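Local coordinates for protein succinate-semialdehyde dehydrogenase (Synechococcus sp., PDB 4ITA) that probably oxidises succinic semialdehyde to succinate, and binds NADPH as its cofactor, at residues 402-405 against 406-410; 377-380 against 381-385. One frame throughout, in Å; residues are numbered along the deposited sequence.

Contact 1 (402-405 against 406-410); sequences QRFI and QELDA
R403 and E407, one helical turn apart near the end of helix 398-407, illustrate the i to i+4 salt bridge in its side-on, two-pronged form. R403 NE reaches E407 OE2 at 2.8 Å and R403 NH2 reaches E407 OE1 at 2.9 Å, both nearly straight. The fit is not coplanar: guanidinium and carboxylate planes are 35° apart. Both oxygens are met on their syn sides, OE1 through its lone pair, OE2 by an NE standing 34° out of the carboxylate plane. A bend at chi3 (60°) folds the arginine back, turning the edge that carries NE and NH2 to the glutamate. R403 NH2 also pairs with D376 on helix 375-383, tying the two helices together. Without the guanidinium, as with an alanine here, the carboxylates of E407 and D376 would probably lose their shared cationic mate. On the buried flank F404 and L408 run side by side, F404 CD1 lying 3.8 Å from L408 CD1, and F240 meets the phenylalanine ring edge-to-face. Beneath the side chains, L408 N donates to F404 O at 3.1 Å, closing the last turn of this beta-alpha-beta crossover helix before strand 412-415. On the outer flank a water donates to Q402 OE1 and accepts from Q406 NE2. One short helix thus divides its bonding: charge pairing toward helix 375-383, hydrocarbon toward the sheet and that same helix, and a water-mediated amide link elsewhere.

Contact 2 (377-380 against 381-385); sequences QAIA and LANDI
L381 N donates to Q377 O at 3.0 Å across one turn of helix 375-383, a regular i to i+4 bond near the helix's C-terminal end, beside the seven-stranded sheet of the aldehyde dehydrogenase fold. With CG anti to the backbone N (chi1 180°), the L381 side chain goes to F370 and V372 of strand 366-372 and to I271 of strand 267-273. A382 repeats the backbone bond, its N to A378 O at 2.9 Å, while its small CB sits 3.2 Å from that same oxygen and touches I271 and L408. N383 N makes a bond to I379 O at 3.0 Å and a second, weak one to A380 O at 3.4 Å. The side chain of N383 lies alongside that of I379, pointing the same way, but its polar end is spent on the neighbouring helix terminus, OD1 taking D409 N and ND2 giving to E407 O. D384 follows as the centre of an inverse gamma turn, its N bonded to L381 O. Across the contact D384 touches A380 through its CB, which lies 3.3 Å from A380 O, and between side chains the nearest approach is I379 CG2 to N383 ND2, at 3.7 Å.

Overall arrangement
Contacts 1 and 2 each pair successive turns near the C-terminal end of neighbouring helices; the contact centres lie about 11 Å apart. Both helices pack on the same seven-stranded sheet, contact 1 against strands 390-394 and 412-415, contact 2 against 366-372 and 267-273. Both are partly buried: F404, I405 and L408 in the first and A378, I379 and A382 in the second are buried, while Q406, A380 and D384 are exposed. Contact 1 carries a salt bridge and a water link, and K451 of the second subunit binds its I405 O and L408 O. Contact 2 touches no other chain; its cross-contact bonds are all backbone. They also touch directly, through the N383 amide and the packing of L408 on A382.

Contact 1 (402-405 against 406-410)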
loop_
_atom_site.group_PDB
_atom_site.type_symbol
_atom_site.label_atom_id
_atom_site.label_comp_id
_atom_site.label_asym_id
_atom_site.label_seq_id
_atom_site.Cartn_x
_atom_site.Cartn_y
_atom_site.Cartn_z
ATOM N N GLN A 402 13.585 13.239 22.768
ATOM C CA GLN A 402 12.284 12.586 22.677
ATOM C C GLN A 402 11.261 13.423 21.921
ATOM O O GLN A 402 10.484 12.890 21.127
ATOM C CB GLN A 402 11.776 12.184 24.062
ATOM C CG GLN A 402 12.574 11.030 24.679
ATOM C CD GLN A 402 12.661 9.808 23.762
ATOM O OE1 GLN A 402 11.644 9.299 23.293
ATOM N NE2 GLN A 402 13.882 9.336 23.508
ATOM N N ARG A 403 11.260 14.733 22.135
ATOM C CA ARG A 403 10.342 15.588 21.390
ATOM C C ARG A 403 10.652 15.590 19.894
ATOM O O ARG A 403 9.732 15.543 19.075
ATOM C CB ARG A 403 10.311 17.010 21.952
ATOM C CG ARG A 403 9.534 17.125 23.261
ATOM C CD ARG A 403 9.066 18.554 23.515
ATOM N NE ARG A 403 8.189 19.049 22.455
ATOM C CZ ARG A 403 7.942 20.336 22.226
ATOM N NH1 ARG A 403 8.514 21.267 22.978
ATOM N NH2 ARG A 403 7.134 20.696 21.239
ATOM N N PHE A 404 11.934 15.634 19.534
ATOM C CA PHE A 404 12.316 15.558 18.127
ATOM C C PHE A 404 11.872 14.225 17.513
ATOM O O PHE A 404 11.280 14.201 16.428
ATOM C CB PHE A 404 13.830 15.731 17.962
ATOM C CG PHE A 404 14.307 17.164 18.022
ATOM C CD1 PHE A 404 13.745 18.144 17.210
ATOM C CD2 PHE A 404 15.352 17.526 18.870
ATOM C CE1 PHE A 404 14.206 19.464 17.257
ATOM C CE2 PHE A 404 15.815 18.837 18.914
ATOM C CZ PHE A 404 15.241 19.805 18.108
ATOM N N ILE A 405 12.164 13.121 18.201
ATOM C CA ILE A 405 11.752 11.796 17.732
ATOM C C ILE A 405 10.242 11.727 17.524
ATOM O O ILE A 405 9.765 11.233 16.502
ATOM C CB ILE A 405 12.201 10.696 18.718
ATOM C CG1 ILE A 405 13.719 10.536 18.668
ATOM C CG2 ILE A 405 11.510 9.369 18.406
ATOM C CD1 ILE A 405 14.296 9.729 19.813
ATOM N N GLN A 406 9.487 12.238 18.487
ATOM C CA GLN A 406 8.039 12.119 18.447
ATOM C C GLN A 406 7.387 13.063 17.444
ATOM O O GLN A 406 6.412 12.701 16.781
ATOM C CB GLN A 406 7.454 12.352 19.847
ATOM C CG GLN A 406 7.795 11.245 20.833
ATOM C CD GLN A 406 7.155 9.921 20.468
ATOM O OE1 GLN A 406 5.977 9.869 20.116
ATOM N NE2 GLN A 406 7.931 8.842 20.540
ATOM N N GLU A 407 7.924 14.271 17.321
ATOM C CA GLU A 407 7.198 15.342 16.651
ATOM C C GLU A 407 7.690 15.750 15.268
ATOM O O GLU A 407 6.982 16.464 14.562
ATOM C CB GLU A 407 7.106 16.570 17.561
ATOM C CG GLU A 407 6.404 16.293 18.879
ATOM C CD GLU A 407 6.437 17.476 19.827
ATOM O OE1 GLU A 407 6.373 18.628 19.350
ATOM O OE2 GLU A 407 6.532 17.238 21.051
ATOM N N LEU A 408 8.886 15.318 14.870
ATOM C CA LEU A 408 9.323 15.574 13.499
ATOM C C LEU A 408 8.513 14.693 12.551
ATOM O O LEU A 408 8.441 13.472 12.732
ATOM C CB LEU A 408 10.826 15.332 13.343
ATOM C CG LEU A 408 11.694 16.364 14.067
ATOM C CD1 LEU A 408 13.148 15.911 14.171
ATOM C CD2 LEU A 408 11.591 17.716 13.379
ATOM N N ASP A 409 7.889 15.328 11.562
ATOM C CA ASP A 409 6.981 14.651 10.641
ATOM C C ASP A 409 7.758 14.053 9.476
ATOM O O ASP A 409 7.823 14.632 8.386
ATOM C CB ASP A 409 5.921 15.627 10.110
ATOM C CG ASP A 409 4.829 15.938 11.123
ATOM O OD1 ASP A 409 4.647 15.160 12.079
ATOM O OD2 ASP A 409 4.135 16.963 10.937
ATOM N N ALA A 410 8.344 12.889 9.716
ATOM C CA ALA A 410 9.206 12.255 8.734
ATOM C C ALA A 410 9.131 10.750 8.904
ATOM O O ALA A 410 8.746 10.259 9.967
ATOM C CB ALA A 410 10.644 12.733 8.916
HETATM O O HOH W 1 10.642 7.657 21.439
#

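Contact 2 (377-380 against 381-385)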
loop_
_atom_site.group_PDB
_atom_site.type_symbol
_atom_site.label_atom_id
_atom_site.label_comp_id
_atom_site.label_asym_id
_atom_site.label_seq_id
_atom_site.Cartn_x
_atom_site.Cartn_y
_atom_site.Cartn_z
ATOM N N GLN A 377 9.763 26.215 17.846
ATOM C CA GLN A 377 10.010 26.884 16.571
ATOM C C GLN A 377 10.807 25.977 15.634
ATOM O O GLN A 377 10.560 25.937 14.436
ATOM C CB GLN A 377 10.753 28.200 16.803
ATOM C CG GLN A 377 10.884 29.077 15.572
ATOM C CD GLN A 377 11.737 30.313 15.832
ATOM O OE1 GLN A 377 12.079 30.614 16.976
ATOM N NE2 GLN A 377 12.086 31.028 14.768
ATOM N N ALA A 378 11.754 25.238 16.192
ATOM C CA ALA A 378 12.557 24.306 15.396
ATOM C C ALA A 378 11.691 23.224 14.754
ATOM O O ALA A 378 11.832 22.919 13.569
ATOM C CB ALA A 378 13.622 23.673 16.250
ATOM N N ILE A 379 10.795 22.645 15.540
ATOM C CA ILE A 379 9.918 21.593 15.043
ATOM C C ILE A 379 8.934 22.138 14.005
ATOM O O ILE A 379 8.724 21.532 12.951
ATOM C CB ILE A 379 9.204 20.894 16.220
ATOM C CG1 ILE A 379 10.238 20.120 17.043
ATOM C CG2 ILE A 379 8.094 19.975 15.714
ATOM C CD1 ILE A 379 9.754 19.661 18.404
ATOM N N ALA A 380 8.344 23.295 14.281
ATOM C CA ALA A 380 7.420 23.895 13.329
ATOM C C ALA A 380 8.096 24.156 11.984
ATOM O O ALA A 380 7.535 23.867 10.923
ATOM C CB ALA A 380 6.825 25.182 13.893
ATOM N N LEU A 381 9.304 24.713 12.018
ATOM C CA LEU A 381 9.998 25.029 10.782
ATOM C C LEU A 381 10.416 23.751 10.068
ATOM O O LEU A 381 10.299 23.639 8.844
ATOM C CB LEU A 381 11.212 25.920 11.061
ATOM C CG LEU A 381 12.053 26.329 9.852
ATOM C CD1 LEU A 381 11.195 27.028 8.819
ATOM C CD2 LEU A 381 13.177 27.236 10.299
ATOM N N ALA A 382 10.900 22.785 10.840
ATOM C CA ALA A 382 11.312 21.501 10.274
ATOM C C ALA A 382 10.181 20.832 9.501
ATOM O O ALA A 382 10.405 20.221 8.450
ATOM C CB ALA A 382 11.824 20.581 11.361
ATOM N N ASN A 383 8.963 20.959 10.014
ATOM C CA ASN A 383 7.807 20.303 9.411
ATOM C C ASN A 383 7.090 21.138 8.351
ATOM O O ASN A 383 6.168 20.648 7.704
ATOM C CB ASN A 383 6.791 19.908 10.488
ATOM C CG ASN A 383 7.290 18.807 11.393
ATOM O OD1 ASN A 383 8.181 18.043 11.025
ATOM N ND2 ASN A 383 6.700 18.705 12.581
ATOM N N ASP A 384 7.513 22.389 8.173
ATOM C CA ASP A 384 6.806 23.333 7.307
ATOM C C ASP A 384 7.207 23.159 5.842
ATOM O O ASP A 384 7.701 24.091 5.194
ATOM C CB ASP A 384 7.047 24.772 7.785
ATOM C CG ASP A 384 6.135 25.775 7.104
ATOM O OD1 ASP A 384 5.021 25.387 6.701
ATOM O OD2 ASP A 384 6.543 26.948 6.967
ATOM N N ILE A 385 6.999 21.944 5.343
ATOM C CA ILE A 385 7.320 21.569 3.971
ATOM C C ILE A 385 6.302 20.539 3.506
ATOM O O ILE A 385 5.619 19.924 4.329
ATOM C CB ILE A 385 8.724 20.935 3.858
ATOM C CG1 ILE A 385 8.962 19.939 4.998
ATOM C CG2 ILE A 385 9.808 22.006 3.827
ATOM C CD1 ILE A 385 10.175 19.032 4.783
#